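Local coordinates for EGF family domain-containing protein (Toxoplasma gondii, PDB 4Z80) that binds a peptide of its partner RON2L1 and, as an AMA-family surface antigen, probably takes part in the moving junction through which the parasite invades host cells, at residues C183-E188 and C255-R260; S247-P252 and G287-L292; T411-G416 and A421-K426. All coordinates share one frame; numbering follows the deposited sequence.

Contact 1 (C183-E188 and C255-R260); sequences CNFVTE and CSILSR
Only one side chain of the loop, F185, makes the apolar contact with the helix, and its ring points its CZ end at two consecutive helical residues, I257 and L258. F185 CE1 meets I257 CG2 at 3.9 Å, with the methyl lying at the ring edge and near its plane. The other flank of the ring, F185 CE2, is 3.8 Å from L258 CD1, which approaches obliquely. L258 starts out pointing away from the loop; with CG opposite the backbone N (chi1 -180°), the bend at chi2 of 60° brings that methyl back to the ring. V186 CG1 lies 4.0 Å above one ring face, offset toward the rim. No hydrogen bond crosses the contact. The loop is shaped by a type I turn, closed by V186 N to C183 O at 3.2 Å, and C183 SG forms a disulfide with C261, one residue beyond R260 on the same helix. R260 reaches elsewhere: NE bonds E177 O and the guanidinium makes a cation-pi contact with W30. A turn stapled by a cystine beside an apolar contact on helix 252-262 fits the disulfide-rich, PAN-type architecture of AMA ectodomains.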
ATOM      1  N   CYS A 183       8.284  13.030  -9.714  1.00 17.47           N
ATOM      2  CA  CYS A 183       8.692  11.766 -10.317  1.00 17.57           C
ATOM      3  C   CYS A 183      10.002  11.894 -11.082  1.00 19.71           C
ATOM      4  O   CYS A 183      10.138  11.339 -12.171  1.00 19.19           O
ATOM      5  CB  CYS A 183       7.605  11.264 -11.263  1.00 17.12           C
ATOM      6  SG  CYS A 183       5.970  11.109 -10.505  1.00 19.24           S
ATOM      7  N   ASN A 184      10.965  12.610 -10.515  1.00 18.60           N
ATOM      8  CA  ASN A 184      12.183  12.924 -11.254  1.00 20.38           C
ATOM      9  C   ASN A 184      13.131  11.734 -11.378  1.00 23.85           C
ATOM     10  O   ASN A 184      14.182  11.839 -12.006  1.00 23.60           O
ATOM     11  CB  ASN A 184      12.911  14.113 -10.609  1.00 20.57           C
ATOM     12  CG  ASN A 184      13.365  13.843  -9.188  1.00 26.35           C
ATOM     13  OD1 ASN A 184      13.289  12.723  -8.685  1.00 27.76           O
ATOM     14  ND2 ASN A 184      13.857  14.888  -8.533  1.00 31.22           N
ATOM     15  N   PHE A 185      12.740  10.603 -10.798  1.00 20.44           N
ATOM     16  CA  PHE A 185      13.539   9.381 -10.816  1.00 19.49           C
ATOM     17  C   PHE A 185      12.994   8.404 -11.850  1.00 17.92           C
ATOM     18  O   PHE A 185      13.447   7.260 -11.936  1.00 21.82           O
ATOM     19  CB  PHE A 185      13.535   8.726  -9.436  1.00 20.89           C
ATOM     20  CG  PHE A 185      12.150   8.444  -8.927  1.00 18.45           C
ATOM     21  CD1 PHE A 185      11.444   9.417  -8.236  1.00 20.48           C
ATOM     22  CD2 PHE A 185      11.535   7.235  -9.189  1.00 18.59           C
ATOM     23  CE1 PHE A 185      10.161   9.177  -7.793  1.00 18.92           C
ATOM     24  CE2 PHE A 185      10.251   6.986  -8.746  1.00 19.89           C
ATOM     25  CZ  PHE A 185       9.561   7.960  -8.044  1.00 17.19           C
ATOM     26  N   VAL A 186      12.014   8.843 -12.630  1.00 19.44           N
ATOM     27  CA  VAL A 186      11.456   8.003 -13.679  1.00 19.82           C
ATOM     28  C   VAL A 186      11.064   8.893 -14.869  1.00 22.22           C
ATOM     29  O   VAL A 186       9.901   9.008 -15.245  1.00 25.19           O
ATOM     30  CB  VAL A 186      10.264   7.150 -13.116  1.00 23.28           C
ATOM     31  CG1 VAL A 186       9.178   8.026 -12.521  1.00 22.26           C
ATOM     32  CG2 VAL A 186       9.724   6.192 -14.155  1.00 23.53           C
ATOM     33  N   THR A 187      12.077   9.528 -15.460  1.00 20.59           N
ATOM     34  CA  THR A 187      11.885  10.399 -16.614  1.00 23.38           C
ATOM     35  C   THR A 187      12.804   9.994 -17.758  1.00 23.66           C
ATOM     36  O   THR A 187      13.650   9.114 -17.602  1.00 22.71           O
ATOM     37  CB  THR A 187      12.173  11.867 -16.271  1.00 23.93           C
ATOM     38  OG1 THR A 187      13.569  12.017 -16.001  1.00 23.73           O
ATOM     39  CG2 THR A 187      11.367  12.309 -15.054  1.00 25.46           C
ATOM     40  N   GLU A 188      12.626  10.647 -18.903  1.00 26.90           N
ATOM     41  CA  GLU A 188      13.512  10.479 -20.056  1.00 31.31           C
ATOM     42  C   GLU A 188      14.980  10.586 -19.688  1.00 32.19           C
ATOM     43  O   GLU A 188      15.798   9.755 -20.078  1.00 32.00           O
ATOM     44  CB  GLU A 188      13.216  11.540 -21.111  1.00 37.98           C
ATOM     45  CG  GLU A 188      12.269  11.133 -22.199  1.00 41.17           C
ATOM     46  CD  GLU A 188      12.172  12.197 -23.274  1.00 44.96           C
ATOM     47  OE1 GLU A 188      13.228  12.579 -23.825  1.00 52.28           O
ATOM     48  OE2 GLU A 188      11.049  12.662 -23.555  1.00 45.90           O
ATOM     49  N   CYS A 255       7.203   6.234  -0.012  1.00 14.71           N
ATOM     50  CA  CYS A 255       6.861   4.957  -0.623  1.00 14.99           C
ATOM     51  C   CYS A 255       5.654   5.123  -1.554  1.00 14.49           C
ATOM     52  O   CYS A 255       5.632   4.564  -2.654  1.00 14.74           O
ATOM     53  CB  CYS A 255       6.591   3.923   0.472  1.00 17.56           C
ATOM     54  SG  CYS A 255       6.301   2.245  -0.123  1.00 19.32           S
ATOM     55  N   SER A 256       4.659   5.908  -1.138  1.00 12.40           N
ATOM     56  CA  SER A 256       3.494   6.164  -1.999  1.00 13.10           C
ATOM     57  C   SER A 256       3.902   6.874  -3.300  1.00 13.96           C
ATOM     58  O   SER A 256       3.294   6.645  -4.347  1.00 13.84           O
ATOM     59  CB  SER A 256       2.419   6.983  -1.261  1.00 15.52           C
ATOM     60  OG  SER A 256       2.738   8.368  -1.167  1.00 14.54           O
ATOM     61  N   ILE A 257       4.935   7.716  -3.241  1.00 14.47           N
ATOM     62  CA  ILE A 257       5.394   8.421  -4.432  1.00 14.05           C
ATOM     63  C   ILE A 257       5.944   7.425  -5.448  1.00 10.48           C
ATOM     64  O   ILE A 257       5.745   7.587  -6.655  1.00 14.32           O
ATOM     65  CB  ILE A 257       6.475   9.481  -4.088  1.00 11.96           C
ATOM     66  CG1 ILE A 257       5.835  10.665  -3.348  1.00 15.92           C
ATOM     67  CG2 ILE A 257       7.204   9.972  -5.358  1.00 16.80           C
ATOM     68  CD1 ILE A 257       6.836  11.701  -2.831  1.00 19.07           C
ATOM     69  N   LEU A 258       6.646   6.396  -4.977  1.00 13.45           N
ATOM     70  CA  LEU A 258       7.130   5.369  -5.890  1.00 12.23           C
ATOM     71  C   LEU A 258       5.960   4.768  -6.668  1.00 13.74           C
ATOM     72  O   LEU A 258       6.048   4.571  -7.873  1.00 13.01           O
ATOM     73  CB  LEU A 258       7.900   4.272  -5.141  1.00 15.15           C
ATOM     74  CG  LEU A 258       8.462   3.147  -6.019  1.00 13.74           C
ATOM     75  CD1 LEU A 258       9.443   3.689  -7.066  1.00 17.10           C
ATOM     76  CD2 LEU A 258       9.131   2.077  -5.168  1.00 14.12           C
ATOM     77  N   SER A 259       4.845   4.505  -5.990  1.00 13.02           N
ATOM     78  CA  SER A 259       3.657   4.008  -6.680  1.00 12.02           C
ATOM     79  C   SER A 259       3.065   5.017  -7.654  1.00 12.49           C
ATOM     80  O   SER A 259       2.782   4.691  -8.805  1.00 14.64           O
ATOM     81  CB  SER A 259       2.575   3.603  -5.679  1.00 13.95           C
ATOM     82  OG  SER A 259       1.327   3.490  -6.360  1.00 13.67           O
ATOM     83  N   ARG A 260       2.869   6.243  -7.179  1.00 12.32           N
ATOM     84  CA  ARG A 260       2.293   7.304  -7.997  1.00 11.60           C
ATOM     85  C   ARG A 260       2.990   7.409  -9.346  1.00 12.18           C
ATOM     86  O   ARG A 260       2.357   7.555 -10.394  1.00 14.86           O
ATOM     87  CB  ARG A 260       2.400   8.640  -7.256  1.00 13.52           C
ATOM     88  CG  ARG A 260       1.932   9.826  -8.062  1.00 14.49           C
ATOM     89  CD  ARG A 260       2.112  11.119  -7.307  1.00 16.40           C
ATOM     90  NE  ARG A 260       1.746  12.251  -8.137  1.00 14.60           N
ATOM     91  CZ  ARG A 260       1.813  13.520  -7.744  1.00 16.62           C
ATOM     92  NH1 ARG A 260       2.249  13.820  -6.532  1.00 16.03           N
ATOM     93  NH2 ARG A 260       1.444  14.486  -8.574  1.00 17.94           N
TER

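Contact 2 (S247-P252 and G287-L292); sequences SWITGP and GECRLL
I249, at the centre of an inverse gamma turn, faces C289, which opens strand 289-291 of a four-stranded antiparallel sheet, and G287, two residues ahead of that strand. These three residues carry the contact, which is small, mostly buried and crossed by no direct hydrogen bond.

I249 has the largest share. Its CB points toward the strand, and both ends of the branched side chain reach the same atom: CG2 is 3.9 Å and CD1 4.1 Å from C289 CB. With CG1 beside the backbone N (chi1 -54°), CG2 is set opposite that N and faces the cysteine. The same side chain turns another surface to W248, where CG1 sits 3.5 Å above the indole plane, over its centre. I249 also packs on F282 of the adjoining strand 280-283, so it is lodged between the tryptophan and the sheet.

C289 meets the isoleucine with its methylene. Its sulfur, opposite the backbone N (chi1 177°), forms a disulfide with C255 of helix 252-262, the helix that begins just after G251 in the N-cap position. The gamma-turn loop and the strand are thus tied to one helix, by chain continuity on one side and by a cystine on the other, and C289 touches L258 of that helix too.

G287 contributes backbone alone, and its positive phi of 80° is one that glycine favours. Its carbonyl and that of I249 approach each other, and two acceptors cannot bond directly. A water lies between them, placed to donate to either, although it has more acceptors within reach than protons to give. That water is 2.8 Å from I249 O, while the two carbonyl oxygens, I249 O and G287 O, stand 4.1 Å apart.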
ATOM      1  N   SER A 247      17.358   5.139  -1.541  1.00 23.39           N
ATOM      2  CA  SER A 247      17.756   5.985  -0.416  1.00 20.74           C
ATOM      3  C   SER A 247      16.817   7.164  -0.148  1.00 19.74           C
ATOM      4  O   SER A 247      16.755   7.653   0.981  1.00 23.04           O
ATOM      5  CB  SER A 247      19.184   6.511  -0.633  1.00 23.32           C
ATOM      6  OG  SER A 247      19.236   7.440  -1.698  1.00 25.00           O
ATOM      7  N   TRP A 248      16.084   7.615  -1.166  1.00 19.31           N
ATOM      8  CA  TRP A 248      15.175   8.751  -1.012  1.00 17.71           C
ATOM      9  C   TRP A 248      13.847   8.328  -0.384  1.00 17.65           C
ATOM     10  O   TRP A 248      13.047   9.174   0.020  1.00 20.54           O
ATOM     11  CB  TRP A 248      14.921   9.430  -2.363  1.00 21.68           C
ATOM     12  CG  TRP A 248      14.270   8.553  -3.409  1.00 18.66           C
ATOM     13  CD1 TRP A 248      14.899   7.776  -4.339  1.00 21.10           C
ATOM     14  CD2 TRP A 248      12.860   8.379  -3.630  1.00 15.96           C
ATOM     15  NE1 TRP A 248      13.971   7.129  -5.123  1.00 20.04           N
ATOM     16  CE2 TRP A 248      12.714   7.480  -4.706  1.00 19.01           C
ATOM     17  CE3 TRP A 248      11.713   8.897  -3.024  1.00 21.18           C
ATOM     18  CZ2 TRP A 248      11.469   7.087  -5.186  1.00 18.77           C
ATOM     19  CZ3 TRP A 248      10.476   8.504  -3.501  1.00 17.70           C
ATOM     20  CH2 TRP A 248      10.361   7.608  -4.569  1.00 17.34           C
ATOM     21  N   ILE A 249      13.624   7.022  -0.287  1.00 19.36           N
ATOM     22  CA  ILE A 249      12.376   6.508   0.274  1.00 17.99           C
ATOM     23  C   ILE A 249      12.541   6.343   1.779  1.00 16.98           C
ATOM     24  O   ILE A 249      12.878   5.272   2.274  1.00 20.78           O
ATOM     25  CB  ILE A 249      11.961   5.178  -0.379  1.00 15.33           C
ATOM     26  CG1 ILE A 249      11.902   5.332  -1.902  1.00 18.88           C
ATOM     27  CG2 ILE A 249      10.587   4.751   0.152  1.00 17.98           C
ATOM     28  CD1 ILE A 249      11.533   4.058  -2.663  1.00 19.11           C
ATOM     29  N   THR A 250      12.283   7.426   2.499  1.00 18.46           N
ATOM     30  CA  THR A 250      12.610   7.502   3.918  1.00 18.84           C
ATOM     31  C   THR A 250      11.425   7.206   4.835  1.00 20.34           C
ATOM     32  O   THR A 250      11.601   7.031   6.038  1.00 21.73           O
ATOM     33  CB  THR A 250      13.168   8.896   4.274  1.00 22.03           C
ATOM     34  OG1 THR A 250      12.232   9.908   3.890  1.00 25.01           O
ATOM     35  CG2 THR A 250      14.482   9.143   3.550  1.00 28.01           C
ATOM     36  N   GLY A 251      10.224   7.138   4.271  1.00 17.03           N
ATOM     37  CA  GLY A 251       9.032   6.945   5.073  1.00 15.38           C
ATOM     38  C   GLY A 251       7.867   6.518   4.213  1.00 14.99           C
ATOM     39  O   GLY A 251       7.996   6.421   2.999  1.00 14.87           O
ATOM     40  N   PRO A 252       6.715   6.262   4.844  1.00 13.54           N
ATOM     41  CA  PRO A 252       5.563   5.762   4.086  1.00 14.44           C
ATOM     42  C   PRO A 252       5.094   6.702   2.978  1.00 13.66           C
ATOM     43  O   PRO A 252       4.676   6.206   1.938  1.00 14.54           O
ATOM     44  CB  PRO A 252       4.478   5.584   5.155  1.00 17.52           C
ATOM     45  CG  PRO A 252       4.996   6.194   6.404  1.00 19.19           C
ATOM     46  CD  PRO A 252       6.485   6.247   6.297  1.00 16.21           C
ATOM     47  N   GLY A 287      13.396   0.012   5.710  1.00 17.55           N
ATOM     48  CA  GLY A 287      13.208   1.001   4.668  1.00 18.23           C
ATOM     49  C   GLY A 287      12.708   0.431   3.348  1.00 14.44           C
ATOM     50  O   GLY A 287      12.577   1.163   2.369  1.00 17.57           O
ATOM     51  N   GLU A 288      12.398  -0.859   3.303  1.00 16.95           N
ATOM     52  CA  GLU A 288      11.933  -1.440   2.053  1.00 16.04           C
ATOM     53  C   GLU A 288      10.533  -0.946   1.677  1.00 15.02           C
ATOM     54  O   GLU A 288       9.609  -0.968   2.502  1.00 16.14           O
ATOM     55  CB  GLU A 288      11.939  -2.966   2.119  1.00 17.28           C
ATOM     56  CG  GLU A 288      11.483  -3.592   0.809  1.00 16.33           C
ATOM     57  CD  GLU A 288      11.753  -5.075   0.728  1.00 21.44           C
ATOM     58  OE1 GLU A 288      11.979  -5.705   1.784  1.00 28.60           O
ATOM     59  OE2 GLU A 288      11.746  -5.611  -0.397  1.00 17.88           O
ATOM     60  N   CYS A 289      10.393  -0.509   0.427  1.00 15.41           N
ATOM     61  CA  CYS A 289       9.108  -0.140  -0.162  1.00 14.72           C
ATOM     62  C   CYS A 289       8.771  -1.169  -1.234  1.00 14.69           C
ATOM     63  O   CYS A 289       9.494  -1.293  -2.223  1.00 16.20           O
ATOM     64  CB  CYS A 289       9.161   1.274  -0.756  1.00 15.55           C
ATOM     65  SG  CYS A 289       7.666   1.826  -1.605  1.00 19.91           S
ATOM     66  N   ARG A 290       7.683  -1.909  -1.038  1.00 12.79           N
ATOM     67  CA  ARG A 290       7.283  -2.966  -1.968  1.00 12.33           C
ATOM     68  C   ARG A 290       5.899  -2.663  -2.530  1.00 12.77           C
ATOM     69  O   ARG A 290       4.934  -2.561  -1.781  1.00 13.42           O
ATOM     70  CB  ARG A 290       7.284  -4.324  -1.272  1.00 11.86           C
ATOM     71  CG  ARG A 290       7.260  -5.495  -2.228  1.00 13.23           C
ATOM     72  CD  ARG A 290       8.683  -5.861  -2.661  1.00 13.41           C
ATOM     73  NE  ARG A 290       8.685  -6.921  -3.664  1.00 12.50           N
ATOM     74  CZ  ARG A 290       8.417  -8.196  -3.400  1.00 12.84           C
ATOM     75  NH1 ARG A 290       8.113  -8.563  -2.162  1.00 12.14           N
ATOM     76  NH2 ARG A 290       8.437  -9.097  -4.368  1.00 12.16           N
ATOM     77  N   LEU A 291       5.810  -2.501  -3.845  1.00 11.32           N
ATOM     78  CA  LEU A 291       4.532  -2.288  -4.513  1.00 10.93           C
ATOM     79  C   LEU A 291       3.728  -3.580  -4.502  1.00 12.57           C
ATOM     80  O   LEU A 291       4.293  -4.659  -4.673  1.00 11.33           O
ATOM     81  CB  LEU A 291       4.745  -1.819  -5.951  1.00 11.89           C
ATOM     82  CG  LEU A 291       5.536  -0.519  -6.120  1.00 12.00           C
ATOM     83  CD1 LEU A 291       5.730  -0.241  -7.597  1.00 14.66           C
ATOM     84  CD2 LEU A 291       4.870   0.659  -5.439  1.00 15.53           C
ATOM     85  N   LEU A 292       2.419  -3.457  -4.278  1.00 11.31           N
ATOM     86  CA  LEU A 292       1.497  -4.587  -4.362  1.00 12.84           C
ATOM     87  C   LEU A 292       0.786  -4.543  -5.706  1.00 12.62           C
ATOM     88  O   LEU A 292       0.435  -3.472  -6.209  1.00 13.47           O
ATOM     89  CB  LEU A 292       0.481  -4.561  -3.228  1.00 12.05           C
ATOM     90  CG  LEU A 292       1.046  -4.538  -1.807  1.00 10.67           C
ATOM     91  CD1 LEU A 292      -0.091  -4.435  -0.793  1.00 12.96           C
ATOM     92  CD2 LEU A 292       1.893  -5.763  -1.528  1.00 14.70           C
TER
HETATM   93  O   HOH W   1      14.166   2.900   1.442  1.00 29.04           O

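Contact 3 (T411-G416 and A421-K426); sequences TDCNMG and ATARGK
T411 N donates to R424 O at 3.0 Å, a nearly straight bond (177°) that arrives in the carbonyl plane at a C=O...N angle of 147°. T411 OG1 is 3.8 Å from G425 CA, alongside the same carbonyl. A water extends the grip on this carbonyl, donating to R424 O at 2.9 Å and accepting from D412 N at 3.0 Å. Farther along, the contact turns apolar: C413 CB abuts A423 CB at 3.5 Å, and M415 SD comes to 4.2 Å from the same A423 CB. CG of M415 beside the backbone N (chi1 -74°) and a bend at chi2 bring the sulfur to the alanine methyl.

The next shell sets these groups in place. N414 OD1 accepts from G416 N at 3.0 Å, an Asx turn that shapes the loop, and C413 SG is bonded to C419. M415 also packs on F408 and A410, while R424 sends NH1 to N375 O beside it. K426 pairs with V409 of strand 405-410 and G425 with A376 of strand 371-377. The arrangement is the end of an antiparallel hairpin, strands 405-410 and 424-430, whose connecting loop is closed on itself by a disulfide.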
ATOM      1  N   THR A 411      -6.591  -4.324  34.245  1.00 20.57           N
ATOM      2  CA  THR A 411      -7.125  -4.629  35.563  1.00 26.63           C
ATOM      3  C   THR A 411      -6.178  -4.126  36.654  1.00 32.55           C
ATOM      4  O   THR A 411      -6.610  -3.429  37.573  1.00 30.69           O
ATOM      5  CB  THR A 411      -7.372  -6.136  35.719  1.00 29.70           C
ATOM      6  OG1 THR A 411      -8.325  -6.558  34.732  1.00 27.43           O
ATOM      7  CG2 THR A 411      -7.913  -6.460  37.109  1.00 34.30           C
ATOM      8  N   ASP A 412      -4.892  -4.460  36.546  1.00 25.89           N
ATOM      9  CA  ASP A 412      -3.902  -4.002  37.524  1.00 28.41           C
ATOM     10  C   ASP A 412      -2.472  -4.039  36.981  1.00 34.27           C
ATOM     11  O   ASP A 412      -1.577  -4.633  37.585  1.00 41.39           O
ATOM     12  CB  ASP A 412      -3.993  -4.839  38.805  1.00 40.95           C
ATOM     13  CG  ASP A 412      -3.852  -6.328  38.548  1.00 45.16           C
ATOM     14  OD1 ASP A 412      -3.303  -6.717  37.493  1.00 47.61           O
ATOM     15  OD2 ASP A 412      -4.290  -7.115  39.414  1.00 59.16           O
ATOM     16  N   CYS A 413      -2.270  -3.397  35.838  1.00 23.88           N
ATOM     17  CA  CYS A 413      -0.953  -3.271  35.228  1.00 21.90           C
ATOM     18  C   CYS A 413      -0.736  -1.813  34.866  1.00 17.97           C
ATOM     19  O   CYS A 413      -1.620  -1.179  34.295  1.00 18.59           O
ATOM     20  CB  CYS A 413      -0.835  -4.159  33.980  1.00 19.17           C
ATOM     21  SG  CYS A 413       0.569  -3.785  32.888  1.00 24.81           S
ATOM     22  N   ASN A 414       0.425  -1.268  35.207  1.00 17.28           N
ATOM     23  CA  ASN A 414       0.819   0.013  34.644  1.00 16.82           C
ATOM     24  C   ASN A 414       1.229  -0.216  33.192  1.00 15.99           C
ATOM     25  O   ASN A 414       2.155  -0.969  32.923  1.00 15.41           O
ATOM     26  CB  ASN A 414       1.961   0.645  35.434  1.00 17.84           C
ATOM     27  CG  ASN A 414       2.290   2.042  34.954  1.00 19.68           C
ATOM     28  OD1 ASN A 414       2.681   2.237  33.801  1.00 17.69           O
ATOM     29  ND2 ASN A 414       2.130   3.025  35.833  1.00 23.06           N
ATOM     30  N   MET A 415       0.537   0.429  32.257  1.00 14.48           N
ATOM     31  CA  MET A 415       0.661   0.060  30.852  1.00 15.34           C
ATOM     32  C   MET A 415       1.893   0.638  30.166  1.00 15.79           C
ATOM     33  O   MET A 415       2.098   0.430  28.976  1.00 16.05           O
ATOM     34  CB  MET A 415      -0.610   0.465  30.111  1.00 14.82           C
ATOM     35  CG  MET A 415      -1.791  -0.451  30.432  1.00 16.44           C
ATOM     36  SD  MET A 415      -1.489  -2.207  30.118  1.00 15.89           S
ATOM     37  CE  MET A 415      -1.293  -2.192  28.333  1.00 15.29           C
ATOM     38  N   GLY A 416       2.749   1.299  30.941  1.00 14.65           N
ATOM     39  CA  GLY A 416       4.067   1.690  30.468  1.00 17.26           C
ATOM     40  C   GLY A 416       5.156   0.729  30.924  1.00 16.59           C
ATOM     41  O   GLY A 416       6.316   0.886  30.549  1.00 17.10           O
ATOM     42  N   ALA A 421       2.449  -6.156  27.935  1.00 17.89           N
ATOM     43  CA  ALA A 421       2.307  -7.095  26.826  1.00 21.56           C
ATOM     44  C   ALA A 421       1.374  -8.265  27.129  1.00 21.43           C
ATOM     45  O   ALA A 421       0.881  -8.908  26.203  1.00 21.67           O
ATOM     46  CB  ALA A 421       3.664  -7.622  26.422  1.00 26.43           C
ATOM     47  N   THR A 422       1.135  -8.547  28.410  1.00 17.61           N
ATOM     48  CA  THR A 422       0.321  -9.706  28.791  1.00 19.23           C
ATOM     49  C   THR A 422      -0.860  -9.346  29.682  1.00 19.56           C
ATOM     50  O   THR A 422      -1.677 -10.204  30.001  1.00 22.90           O
ATOM     51  CB  THR A 422       1.167 -10.764  29.519  1.00 24.17           C
ATOM     52  OG1 THR A 422       1.831 -10.161  30.635  1.00 24.61           O
ATOM     53  CG2 THR A 422       2.195 -11.373  28.572  1.00 24.22           C
ATOM     54  N   ALA A 423      -0.957  -8.083  30.077  1.00 15.68           N
ATOM     55  CA  ALA A 423      -2.034  -7.640  30.950  1.00 15.98           C
ATOM     56  C   ALA A 423      -3.392  -7.872  30.317  1.00 17.17           C
ATOM     57  O   ALA A 423      -3.546  -7.729  29.109  1.00 16.25           O
ATOM     58  CB  ALA A 423      -1.875  -6.176  31.281  1.00 19.56           C
ATOM     59  N   ARG A 424      -4.372  -8.233  31.141  1.00 19.68           N
ATOM     60  CA  ARG A 424      -5.749  -8.289  30.681  1.00 17.00           C
ATOM     61  C   ARG A 424      -6.537  -7.138  31.291  1.00 19.00           C
ATOM     62  O   ARG A 424      -6.148  -6.561  32.311  1.00 19.69           O
ATOM     63  CB  ARG A 424      -6.377  -9.643  31.012  1.00 22.24           C
ATOM     64  CG  ARG A 424      -5.691 -10.800  30.265  1.00 26.56           C
ATOM     65  CD  ARG A 424      -6.669 -11.861  29.780  1.00 30.58           C
ATOM     66  NE  ARG A 424      -6.031 -12.757  28.813  1.00 37.95           N
ATOM     67  CZ  ARG A 424      -6.447 -12.973  27.566  1.00 39.41           C
ATOM     68  NH1 ARG A 424      -7.535 -12.378  27.083  1.00 28.43           N
ATOM     69  NH2 ARG A 424      -5.766 -13.807  26.794  1.00 47.63           N
ATOM     70  N   GLY A 425      -7.634  -6.786  30.635  1.00 17.31           N
ATOM     71  CA  GLY A 425      -8.458  -5.684  31.065  1.00 16.41           C
ATOM     72  C   GLY A 425      -9.631  -5.486  30.130  1.00 16.26           C
ATOM     73  O   GLY A 425     -10.055  -6.412  29.438  1.00 18.83           O
ATOM     74  N   LYS A 426     -10.138  -4.263  30.111  1.00 15.03           N
ATOM     75  CA  LYS A 426     -11.345  -3.927  29.382  1.00 15.94           C
ATOM     76  C   LYS A 426     -11.043  -2.963  28.241  1.00 17.13           C
ATOM     77  O   LYS A 426     -10.314  -1.991  28.434  1.00 16.33           O
ATOM     78  CB  LYS A 426     -12.357  -3.315  30.343  1.00 21.42           C
ATOM     79  CG  LYS A 426     -13.793  -3.458  29.917  1.00 24.42           C
ATOM     80  CD  LYS A 426     -14.708  -3.128  31.083  1.00 23.24           C
ATOM     81  CE  LYS A 426     -16.127  -3.580  30.843  1.00 39.37           C
ATOM     82  NZ  LYS A 426     -16.573  -4.470  31.954  1.00 36.26           N
TER
HETATM   83  O   HOH W   2      -4.006  -6.024  34.192  1.00 24.81           O

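Contacts 1 and 2 are neighbours, their centres 11 Å apart, and they interlock along the chain, their segments alternating in order. Helix 252-262 supplies one side of contact 1 and begins at the end of segment 247-252 of contact 2, and the two contacts are joined by the C255-C289 disulfide; the F185 and W248 rings also meet. Contact 3 comes later in sequence and stands apart: its centre is about 44 Å from that of contact 1 and 34 Å from that of contact 2, with no atoms touching. It belongs to a separate antiparallel sheet, so the ectodomain has at least two distant regions, each pinned by its own disulfides.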